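Fatty acid amide hydrolase (Candida albicans, PDB 6KVR) probably hydrolyses monocarboxylic acid amides, fatty acid amides among them, to the carboxylate and ammonium, as an enzyme of the amidase signature family. Local coordinates at residues 40-45 with 122-127; 112-115 with 119-122; 154-159 with 239-244. All blocks are in the same frame, centred on the assembly; numbering follows the deposited sequence.

Contact 1 of 3, residues 40-45 with 122-127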
ATOM      1  N   ASP A  40      30.278  21.645  22.168  1.00 37.36           N
ATOM      2  CA  ASP A  40      30.841  20.951  23.320  1.00 34.01           C
ATOM      3  C   ASP A  40      31.020  19.465  23.058  1.00 36.91           C
ATOM      4  O   ASP A  40      31.806  18.816  23.755  1.00 34.28           O
ATOM      5  CB  ASP A  40      29.955  21.149  24.550  1.00 33.83           C
ATOM      6  CG  ASP A  40      29.841  22.607  24.980  1.00 42.20           C
ATOM      7  OD1 ASP A  40      30.619  23.463  24.496  1.00 40.54           O
ATOM      8  OD2 ASP A  40      28.950  22.901  25.819  1.00 41.86           O
ATOM      9  N   ALA A  41      30.319  18.909  22.067  1.00 35.35           N
ATOM     10  CA  ALA A  41      30.365  17.476  21.812  1.00 30.70           C
ATOM     11  C   ALA A  41      31.427  17.076  20.785  1.00 33.26           C
ATOM     12  O   ALA A  41      31.579  15.878  20.510  1.00 36.02           O
ATOM     13  CB  ALA A  41      28.977  16.980  21.375  1.00 28.11           C
ATOM     14  N   ILE A  42      32.162  18.030  20.216  1.00 32.20           N
ATOM     15  CA  ILE A  42      33.254  17.746  19.285  1.00 33.57           C
ATOM     16  C   ILE A  42      34.510  17.382  20.073  1.00 38.10           C
ATOM     17  O   ILE A  42      35.011  18.209  20.845  1.00 40.12           O
ATOM     18  CB  ILE A  42      33.521  18.953  18.370  1.00 38.88           C
ATOM     19  CG1 ILE A  42      32.356  19.179  17.404  1.00 33.15           C
ATOM     20  CG2 ILE A  42      34.832  18.780  17.615  1.00 34.81           C
ATOM     21  CD1 ILE A  42      32.417  20.503  16.689  1.00 27.03           C
ATOM     22  N   PRO A  43      35.059  16.177  19.927  1.00 36.46           N
ATOM     23  CA  PRO A  43      36.288  15.829  20.664  1.00 39.21           C
ATOM     24  C   PRO A  43      37.504  16.531  20.066  1.00 39.95           C
ATOM     25  O   PRO A  43      37.809  16.377  18.880  1.00 37.27           O
ATOM     26  CB  PRO A  43      36.377  14.305  20.504  1.00 39.51           C
ATOM     27  CG  PRO A  43      35.044  13.878  19.940  1.00 36.26           C
ATOM     28  CD  PRO A  43      34.571  15.045  19.129  1.00 33.23           C
ATOM     29  N   LYS A  44      38.215  17.292  20.902  1.00 45.87           N
ATOM     30  CA  LYS A  44      39.307  18.119  20.384  1.00 49.57           C
ATOM     31  C   LYS A  44      40.438  17.275  19.799  1.00 47.99           C
ATOM     32  O   LYS A  44      41.037  17.648  18.785  1.00 52.63           O
ATOM     33  CB  LYS A  44      39.844  19.040  21.471  1.00 50.05           C
ATOM     34  CG  LYS A  44      40.203  20.418  20.915  1.00 58.60           C
ATOM     35  CD  LYS A  44      41.514  20.934  21.475  1.00 53.77           C
ATOM     36  CE  LYS A  44      42.064  22.077  20.631  1.00 53.83           C
ATOM     37  NZ  LYS A  44      43.487  22.378  20.990  1.00 59.66           N
ATOM     38  N   ASN A  45      40.738  16.130  20.408  1.00 40.58           N
ATOM     39  CA  ASN A  45      41.789  15.277  19.858  1.00 46.29           C
ATOM     40  C   ASN A  45      41.463  14.804  18.445  1.00 45.05           C
ATOM     41  O   ASN A  45      42.377  14.475  17.681  1.00 42.93           O
ATOM     42  CB  ASN A  45      42.029  14.081  20.782  1.00 48.83           C
ATOM     43  CG  ASN A  45      40.741  13.546  21.394  1.00 56.12           C
ATOM     44  OD1 ASN A  45      39.930  14.315  21.938  1.00 51.18           O
ATOM     45  ND2 ASN A  45      40.544  12.220  21.309  1.00 51.72           N
HETATM   46  N   MSE A 122      24.123  17.407  13.366  1.00 31.02           N
HETATM   47  CA  MSE A 122      23.281  18.238  14.243  1.00 33.10           C
HETATM   48  C   MSE A 122      23.461  17.870  15.711  1.00 30.92           C
HETATM   49  O   MSE A 122      23.210  18.685  16.603  1.00 31.13           O
HETATM   50  CB  MSE A 122      21.785  18.117  13.904  1.00 33.06           C
HETATM   51  CG  MSE A 122      21.444  18.199  12.443  1.00 36.58           C
HETATM   52 SE   MSE A 122      19.715  19.109  12.079  0.45 36.04          SE
HETATM   53  CE  MSE A 122      20.109  20.580  13.278  1.00 27.79           C
ATOM     54  N   GLU A 123      23.853  16.619  15.947  1.00 28.33           N
ATOM     55  CA  GLU A 123      24.067  16.094  17.284  1.00 28.52           C
ATOM     56  C   GLU A 123      25.225  15.116  17.212  1.00 30.12           C
ATOM     57  O   GLU A 123      25.316  14.310  16.282  1.00 33.63           O
ATOM     58  CB  GLU A 123      22.815  15.397  17.843  1.00 29.33           C
ATOM     59  CG  GLU A 123      21.824  16.328  18.555  1.00 37.24           C
ATOM     60  CD  GLU A 123      20.853  15.589  19.496  1.00 41.01           C
ATOM     61  OE1 GLU A 123      20.183  16.256  20.328  1.00 38.24           O
ATOM     62  OE2 GLU A 123      20.758  14.342  19.393  1.00 32.16           O
ATOM     63  N   LEU A 124      26.119  15.204  18.188  1.00 31.46           N
ATOM     64  CA  LEU A 124      27.258  14.308  18.289  1.00 29.30           C
ATOM     65  C   LEU A 124      27.249  13.697  19.674  1.00 25.19           C
ATOM     66  O   LEU A 124      27.035  14.405  20.659  1.00 30.07           O
ATOM     67  CB  LEU A 124      28.561  15.058  18.064  1.00 35.61           C
ATOM     68  CG  LEU A 124      29.141  15.082  16.660  1.00 36.18           C
ATOM     69  CD1 LEU A 124      30.371  15.998  16.656  1.00 30.98           C
ATOM     70  CD2 LEU A 124      29.505  13.675  16.272  1.00 29.58           C
ATOM     71  N   PHE A 125      27.441  12.386  19.754  1.00 25.59           N
ATOM     72  CA  PHE A 125      27.506  11.749  21.064  1.00 25.64           C
ATOM     73  C   PHE A 125      28.522  10.608  20.975  1.00 32.95           C
ATOM     74  O   PHE A 125      28.190   9.419  21.093  1.00 30.32           O
ATOM     75  CB  PHE A 125      26.142  11.276  21.582  1.00 30.67           C
ATOM     76  CG  PHE A 125      25.184  10.776  20.527  1.00 27.61           C
ATOM     77  CD1 PHE A 125      24.421  11.662  19.769  1.00 32.67           C
ATOM     78  CD2 PHE A 125      24.987   9.414  20.349  1.00 30.58           C
ATOM     79  CE1 PHE A 125      23.491  11.188  18.812  1.00 30.27           C
ATOM     80  CE2 PHE A 125      24.073   8.927  19.408  1.00 28.55           C
ATOM     81  CZ  PHE A 125      23.325   9.819  18.634  1.00 30.62           C
ATOM     82  N   ILE A 126      29.794  11.003  20.792  1.00 31.08           N
ATOM     83  CA  ILE A 126      30.870  10.034  20.594  1.00 29.06           C
ATOM     84  C   ILE A 126      31.053   9.182  21.842  1.00 29.60           C
ATOM     85  O   ILE A 126      31.312   7.976  21.754  1.00 28.02           O
ATOM     86  CB  ILE A 126      32.176  10.763  20.205  1.00 35.65           C
ATOM     87  CG1 ILE A 126      31.988  11.583  18.923  1.00 38.98           C
ATOM     88  CG2 ILE A 126      33.328   9.779  20.036  1.00 32.79           C
ATOM     89  CD1 ILE A 126      31.424  10.792  17.763  1.00 37.20           C
ATOM     90  N   ASP A 127      30.915   9.797  23.024  1.00 30.44           N
ATOM     91  CA  ASP A 127      31.080   9.068  24.281  1.00 32.52           C
ATOM     92  C   ASP A 127      30.043   7.953  24.423  1.00 38.60           C
ATOM     93  O   ASP A 127      30.386   6.813  24.772  1.00 38.99           O
ATOM     94  CB  ASP A 127      31.002  10.045  25.456  1.00 36.68           C
ATOM     95  CG  ASP A 127      29.739  10.907  25.420  1.00 51.83           C
ATOM     96  OD1 ASP A 127      29.458  11.618  26.423  1.00 59.74           O
ATOM     97  OD2 ASP A 127      29.028  10.881  24.388  1.00 55.34           O
TER
HETATM   98  O   HOH W   1      30.486  13.462  21.265  1.00 32.23           O

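Contact 2 of 3, residues 112-115 with 119-122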
ATOM      1  N   THR A 112      34.234  13.250  12.962  1.00 26.74           N
ATOM      2  CA  THR A 112      34.511  14.581  13.508  1.00 29.45           C
ATOM      3  C   THR A 112      35.183  15.463  12.463  1.00 31.26           C
ATOM      4  O   THR A 112      34.851  16.650  12.328  1.00 27.59           O
ATOM      5  CB  THR A 112      35.392  14.477  14.759  1.00 32.25           C
ATOM      6  OG1 THR A 112      34.798  13.566  15.691  1.00 32.82           O
ATOM      7  CG2 THR A 112      35.539  15.829  15.430  1.00 36.78           C
ATOM      8  N   LEU A 113      36.132  14.894  11.712  1.00 28.11           N
ATOM      9  CA  LEU A 113      36.715  15.617  10.587  1.00 30.25           C
ATOM     10  C   LEU A 113      35.638  16.003   9.575  1.00 32.19           C
ATOM     11  O   LEU A 113      35.557  17.165   9.155  1.00 31.08           O
ATOM     12  CB  LEU A 113      37.820  14.772   9.945  1.00 30.33           C
ATOM     13  CG  LEU A 113      39.035  14.606  10.877  1.00 35.05           C
ATOM     14  CD1 LEU A 113      39.957  13.484  10.402  1.00 30.15           C
ATOM     15  CD2 LEU A 113      39.801  15.923  11.076  1.00 30.23           C
ATOM     16  N   ALA A 114      34.760  15.053   9.222  1.00 29.00           N
ATOM     17  CA  ALA A 114      33.661  15.354   8.301  1.00 31.42           C
ATOM     18  C   ALA A 114      32.857  16.577   8.756  1.00 28.87           C
ATOM     19  O   ALA A 114      32.606  17.501   7.969  1.00 28.13           O
ATOM     20  CB  ALA A 114      32.748  14.134   8.156  1.00 27.20           C
ATOM     21  N   HIS A 115      32.464  16.608  10.037  1.00 29.27           N
ATOM     22  CA  HIS A 115      31.713  17.749  10.560  1.00 27.20           C
ATOM     23  C   HIS A 115      32.512  19.046  10.486  1.00 27.12           C
ATOM     24  O   HIS A 115      31.959  20.102  10.156  1.00 25.64           O
ATOM     25  CB  HIS A 115      31.286  17.505  12.007  1.00 27.12           C
ATOM     26  CG  HIS A 115      30.490  18.639  12.582  1.00 27.46           C
ATOM     27  ND1 HIS A 115      29.245  18.989  12.104  1.00 27.84           N
ATOM     28  CD2 HIS A 115      30.778  19.529  13.558  1.00 30.96           C
ATOM     29  CE1 HIS A 115      28.785  20.024  12.783  1.00 29.21           C
ATOM     30  NE2 HIS A 115      29.699  20.377  13.669  1.00 32.76           N
ATOM     31  N   ASN A 119      30.030  20.474   8.075  1.00 26.33           N
ATOM     32  CA  ASN A 119      28.936  20.903   8.962  1.00 28.26           C
ATOM     33  C   ASN A 119      27.744  19.948   8.857  1.00 28.48           C
ATOM     34  O   ASN A 119      26.581  20.356   8.905  1.00 30.41           O
ATOM     35  CB  ASN A 119      28.515  22.353   8.683  1.00 23.95           C
ATOM     36  CG  ASN A 119      27.666  22.953   9.806  1.00 29.29           C
ATOM     37  OD1 ASN A 119      27.969  22.791  10.989  1.00 26.32           O
ATOM     38  ND2 ASN A 119      26.594  23.660   9.430  1.00 27.48           N
ATOM     39  N   CYS A 120      28.046  18.656   8.736  1.00 27.27           N
ATOM     40  CA  CYS A 120      27.054  17.626   8.478  1.00 25.87           C
ATOM     41  C   CYS A 120      26.333  17.097   9.724  1.00 27.69           C
ATOM     42  O   CYS A 120      25.307  16.425   9.570  1.00 31.54           O
ATOM     43  CB  CYS A 120      27.718  16.454   7.748  1.00 27.19           C
ATOM     44  SG  CYS A 120      29.066  15.721   8.694  1.00 37.36           S
ATOM     45  N   ALA A 121      26.809  17.374  10.940  1.00 26.09           N
ATOM     46  CA  ALA A 121      26.170  16.857  12.150  1.00 28.90           C
ATOM     47  C   ALA A 121      25.233  17.888  12.783  1.00 31.97           C
ATOM     48  O   ALA A 121      25.505  19.094  12.747  1.00 29.08           O
ATOM     49  CB  ALA A 121      27.219  16.420  13.177  1.00 27.91           C
HETATM   50  N   MSE A 122      24.123  17.407  13.366  1.00 31.02           N
HETATM   51  CA  MSE A 122      23.281  18.238  14.243  1.00 33.10           C
HETATM   52  C   MSE A 122      23.461  17.870  15.711  1.00 30.92           C
HETATM   53  O   MSE A 122      23.210  18.685  16.603  1.00 31.13           O
HETATM   54  CB  MSE A 122      21.785  18.117  13.904  1.00 33.06           C
HETATM   55  CG  MSE A 122      21.444  18.199  12.443  1.00 36.58           C
HETATM   56 SE   MSE A 122      19.715  19.109  12.079  0.45 36.04          SE
HETATM   57  CE  MSE A 122      20.109  20.580  13.278  1.00 27.79           C
TER
HETATM   58  O   HOH W   2      30.982  22.373  11.212  1.00 31.95           O

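Contact 3 of 3, residues 154-159 with 239-244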
ATOM      1  N   PRO A 154      29.253   1.114  12.706  1.00 29.46           N
ATOM      2  CA  PRO A 154      28.812   2.497  13.013  1.00 27.36           C
ATOM      3  C   PRO A 154      27.965   3.088  11.897  1.00 30.44           C
ATOM      4  O   PRO A 154      28.407   3.216  10.749  1.00 26.30           O
ATOM      5  CB  PRO A 154      30.135   3.263  13.180  1.00 25.81           C
ATOM      6  CG  PRO A 154      31.202   2.223  13.288  1.00 31.17           C
ATOM      7  CD  PRO A 154      30.703   1.043  12.491  1.00 30.61           C
ATOM      8  N   ILE A 155      26.746   3.494  12.249  1.00 27.26           N
ATOM      9  CA  ILE A 155      25.729   3.909  11.291  1.00 25.25           C
ATOM     10  C   ILE A 155      25.264   5.305  11.680  1.00 24.78           C
ATOM     11  O   ILE A 155      25.002   5.567  12.858  1.00 25.95           O
ATOM     12  CB  ILE A 155      24.568   2.896  11.253  1.00 26.88           C
ATOM     13  CG1 ILE A 155      25.045   1.600  10.583  1.00 26.21           C
ATOM     14  CG2 ILE A 155      23.330   3.464  10.548  1.00 26.79           C
ATOM     15  CD1 ILE A 155      23.951   0.605  10.281  1.00 26.30           C
ATOM     16  N   SER A 156      25.219   6.210  10.702  1.00 22.33           N
ATOM     17  CA  SER A 156      24.728   7.561  10.928  1.00 25.17           C
ATOM     18  C   SER A 156      23.231   7.642  10.624  1.00 23.65           C
ATOM     19  O   SER A 156      22.712   6.924   9.768  1.00 25.63           O
ATOM     20  CB  SER A 156      25.492   8.566  10.067  1.00 24.60           C
ATOM     21  OG  SER A 156      25.445   8.186   8.704  1.00 27.51           O
ATOM     22  N   LEU A 157      22.548   8.543  11.322  1.00 26.82           N
ATOM     23  CA  LEU A 157      21.090   8.590  11.362  1.00 26.80           C
ATOM     24  C   LEU A 157      20.609  10.001  11.048  1.00 29.15           C
ATOM     25  O   LEU A 157      21.103  10.977  11.625  1.00 25.98           O
ATOM     26  CB  LEU A 157      20.577   8.161  12.734  1.00 25.25           C
ATOM     27  CG  LEU A 157      20.898   6.736  13.186  1.00 25.73           C
ATOM     28  CD1 LEU A 157      20.618   6.611  14.648  1.00 21.76           C
ATOM     29  CD2 LEU A 157      20.107   5.702  12.381  1.00 23.21           C
ATOM     30  N   LYS A 158      19.664  10.110  10.116  1.00 29.67           N
ATOM     31  CA  LYS A 158      19.028  11.397   9.860  1.00 30.94           C
ATOM     32  C   LYS A 158      18.316  11.857  11.128  1.00 27.86           C
ATOM     33  O   LYS A 158      17.687  11.051  11.821  1.00 23.01           O
ATOM     34  CB  LYS A 158      18.054  11.271   8.686  1.00 27.05           C
ATOM     35  CG  LYS A 158      17.548  12.575   8.094  1.00 26.61           C
ATOM     36  CD  LYS A 158      16.586  12.287   6.939  1.00 26.20           C
ATOM     37  CE  LYS A 158      15.925  13.573   6.429  1.00 26.05           C
ATOM     38  NZ  LYS A 158      15.350  13.422   5.048  1.00 24.03           N
ATOM     39  N   GLU A 159      18.442  13.152  11.442  1.00 23.33           N
ATOM     40  CA  GLU A 159      17.965  13.666  12.727  1.00 26.94           C
ATOM     41  C   GLU A 159      16.465  13.436  12.934  1.00 25.53           C
ATOM     42  O   GLU A 159      16.031  13.125  14.050  1.00 24.41           O
ATOM     43  CB  GLU A 159      18.288  15.162  12.857  1.00 24.86           C
ATOM     44  CG  GLU A 159      18.041  15.750  14.265  1.00 27.51           C
ATOM     45  CD  GLU A 159      16.557  16.090  14.560  1.00 30.78           C
ATOM     46  OE1 GLU A 159      15.730  16.125  13.612  1.00 30.52           O
ATOM     47  OE2 GLU A 159      16.217  16.309  15.748  1.00 29.05           O
ATOM     48  N   ALA A 239      26.869  14.031   3.014  1.00 26.12           N
ATOM     49  CA  ALA A 239      28.197  14.538   3.332  1.00 27.74           C
ATOM     50  C   ALA A 239      29.011  13.496   4.093  1.00 30.46           C
ATOM     51  O   ALA A 239      30.154  13.203   3.726  1.00 31.07           O
ATOM     52  CB  ALA A 239      28.091  15.839   4.133  1.00 24.29           C
ATOM     53  N   ILE A 240      28.436  12.911   5.149  1.00 26.14           N
ATOM     54  CA  ILE A 240      29.238  12.059   6.028  1.00 29.02           C
ATOM     55  C   ILE A 240      29.539  10.721   5.358  1.00 27.75           C
ATOM     56  O   ILE A 240      30.626  10.166   5.525  1.00 28.12           O
ATOM     57  CB  ILE A 240      28.554  11.878   7.399  1.00 28.81           C
ATOM     58  CG1 ILE A 240      29.496  11.172   8.367  1.00 30.77           C
ATOM     59  CG2 ILE A 240      27.280  11.033   7.286  1.00 29.35           C
ATOM     60  CD1 ILE A 240      28.982  11.152   9.800  1.00 31.42           C
ATOM     61  N   VAL A 241      28.593  10.176   4.596  1.00 25.28           N
ATOM     62  CA  VAL A 241      28.869   8.933   3.885  1.00 23.50           C
ATOM     63  C   VAL A 241      29.885   9.183   2.774  1.00 26.03           C
ATOM     64  O   VAL A 241      30.885   8.468   2.662  1.00 28.05           O
ATOM     65  CB  VAL A 241      27.558   8.308   3.360  1.00 27.94           C
ATOM     66  CG1 VAL A 241      27.831   7.082   2.489  1.00 25.24           C
ATOM     67  CG2 VAL A 241      26.646   7.928   4.530  1.00 24.79           C
ATOM     68  N   GLY A 242      29.676  10.236   1.968  1.00 26.78           N
ATOM     69  CA  GLY A 242      30.635  10.569   0.918  1.00 27.75           C
ATOM     70  C   GLY A 242      32.048  10.804   1.431  1.00 30.08           C
ATOM     71  O   GLY A 242      33.022  10.496   0.746  1.00 28.70           O
ATOM     72  N   TYR A 243      32.177  11.348   2.639  1.00 27.51           N
ATOM     73  CA  TYR A 243      33.459  11.529   3.300  1.00 27.00           C
ATOM     74  C   TYR A 243      33.979  10.253   3.955  1.00 30.26           C
ATOM     75  O   TYR A 243      35.161  10.202   4.306  1.00 30.98           O
ATOM     76  CB  TYR A 243      33.332  12.617   4.366  1.00 26.55           C
ATOM     77  CG  TYR A 243      34.642  13.176   4.901  1.00 33.29           C
ATOM     78  CD1 TYR A 243      35.288  14.224   4.254  1.00 32.26           C
ATOM     79  CD2 TYR A 243      35.206  12.691   6.075  1.00 32.81           C
ATOM     80  CE1 TYR A 243      36.478  14.756   4.746  1.00 35.16           C
ATOM     81  CE2 TYR A 243      36.403  13.228   6.580  1.00 31.07           C
ATOM     82  CZ  TYR A 243      37.026  14.254   5.914  1.00 33.39           C
ATOM     83  OH  TYR A 243      38.202  14.778   6.406  1.00 34.24           O
ATOM     84  N   GLY A 244      33.137   9.241   4.152  1.00 27.56           N
ATOM     85  CA  GLY A 244      33.540   8.058   4.889  1.00 30.75           C
ATOM     86  C   GLY A 244      33.427   8.175   6.394  1.00 31.52           C
ATOM     87  O   GLY A 244      33.951   7.312   7.110  1.00 30.23           O
TER

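Contact 1 of 3, residues 40-45 with 122-127
Where the methyl of Ala41 packs on Leu124, the polar link between the segments is made by one water, which donates to Ala41 O at 2.8 Å and accepts from Ile126 N at 2.6 Å. It thereby satisfies an amide in the first turn of helix 126-143, with Phe125 at the N-cap position just before. The side-chain packing is apolar. Ala41 CB points at the opposing chain and lies 3.9 Å from Leu124 CB; it also makes a close methyl-to-carbonyl contact, 3.3 Å from Leu124 O. Leu124 sits on 123-124, the outermost strand on one side of the large mixed sheet of the amidase fold; next to it, Met122 and Glu123 both face Arg200 in a classic beta bulge. Through Ala41 and Ile42 the loop after helix 20-40 lies against this edge strand. Ile42 has CG1 beside its own backbone N (chi1 -68°), and this branch comes within 3.8 Å of Leu124 CD1, although its CB points away from the strand. Further along, Pro43 presents a ring carbon crosswise to the Ile126 side chain, Pro43 CG lying 4.0 Å from Ile126 CG1. Helix 100-118 also takes part, as Ile42 and Pro43 both rest on Thr112 and Ile126 on Ala108.

Contact 2 of 3, residues 112-115 with 119-122
The imidazole of His115 has water 2 over one face, 3.4 Å above the plane and offset toward the rim, while Ala121 N approaches the ring edge at ND1. The Asn119 amide runs alongside the ring, pointing the same way, with the two planes 41° apart; its OD1 comes obliquely to His115 CE1 at 3.4 Å. This is the C-terminal end of helix 100-118 in the amidase fold, where the chain turns off roughly at right angles toward strand 123-124. Asn119 is the first residue to leave helical geometry, with positive phi, yet Asn119 N still makes an i to i+4 bond, donating to His115 O at 2.9 Å. The ring makes a second link to the departing chain: Ala121 N donates to His115 ND1 at 3.1 Å, tilted 23° out of the ring plane. Accepting that N-H means ND1 carries no proton, so a neutral ring would have its proton on NE2. A chi1 of -179° sets CG anti to the backbone N, which brings ND1 up to Ala121 N. Water 2 joins His115 and Asn119 again by donating to both His115 O and Asn119 OD1. The ND2 end of Asn119 is held by the carbonyls of Thr217 and Leu219, which tie the helix end to a neighbouring loop. Cys120 packs back on the helix, its SG 4.0 Å from Ala114 CB.

Contact 3 of 3, residues 154-159 with 239-244
Strand 155-158 and helix 235-243 approach most closely at Ser156 and Ile240, whose CA atoms are 8.0 Å apart, so the backbones stay separate and side chains alone bridge the gap. The contact is small and centres on one serine. Both Ser156 and Ile240 point their CB toward the opposing segment. The methyl branch of Ile240 does the touching: Ile240 CG2 lies 3.7 Å from Ser156 OG and 4.1 Å from Ser156 CB. Ser156 OG sits between its backbone N and carbonyl carbon (chi1 54°), near that methyl; Ile240 CG2 holds the same kind of position on its own residue, with CG1 anti to the backbone N. Val241 adds a marginal approach, its CG2 4.4 Å from Ser156 OG. This is helix-on-sheet packing in the interior of the amidase fold, where strand 155-158 runs between parallel neighbours 199-201 and 248-253 and helix 235-243 lies over it. The helix closes at Gly244 in a Schellman motif, with positive phi and a bond from Gly244 N to Val241 O of 2.8 Å. Two residues beyond Ser156 on the strand comes Lys158, whose NZ is hydrogen-bonded to Ser233 OG. Lys158 and Ser233, with Ser257, probably form the Ser-Ser-Lys catalytic triad of this family. Lys158 on the strand and Ser233 just before the helix thus meet at the probable catalytic centre. The hydroxyl of Ser156 is buried and finds its polar partners beyond the two segments, in Glu237 OE1 one turn earlier on the helix and in Ser246 OG after its end. Strand and helix are therefore linked chemically through Glu237, while Ile240 and Val241 supply apolar neighbours to a hydroxyl whose polar needs are met.

How the contacts relate
The three contacts run inward from the surface: the centres of contacts 1 and 2 are about 9 Å apart, those of contacts 2 and 3 also about 9 Å, and those of 1 and 3 about 15 Å. The second segments of contacts 1 and 2 overlap at Met122, and Ile42 of contact 1 packs on His115 of contact 2. Helix 100-118 and the turn after it (Cys120) lean on helix 235-243. Contacts 1 and 3 reach the same sheet, through strands 123-124 and 155-158. Along the chain, contact 1 opens first at 40-45, contact 2 lies within its span, and both close before contact 3 opens at 154. The three contacts connect an outer loop to the core that bears the predicted catalytic lysine.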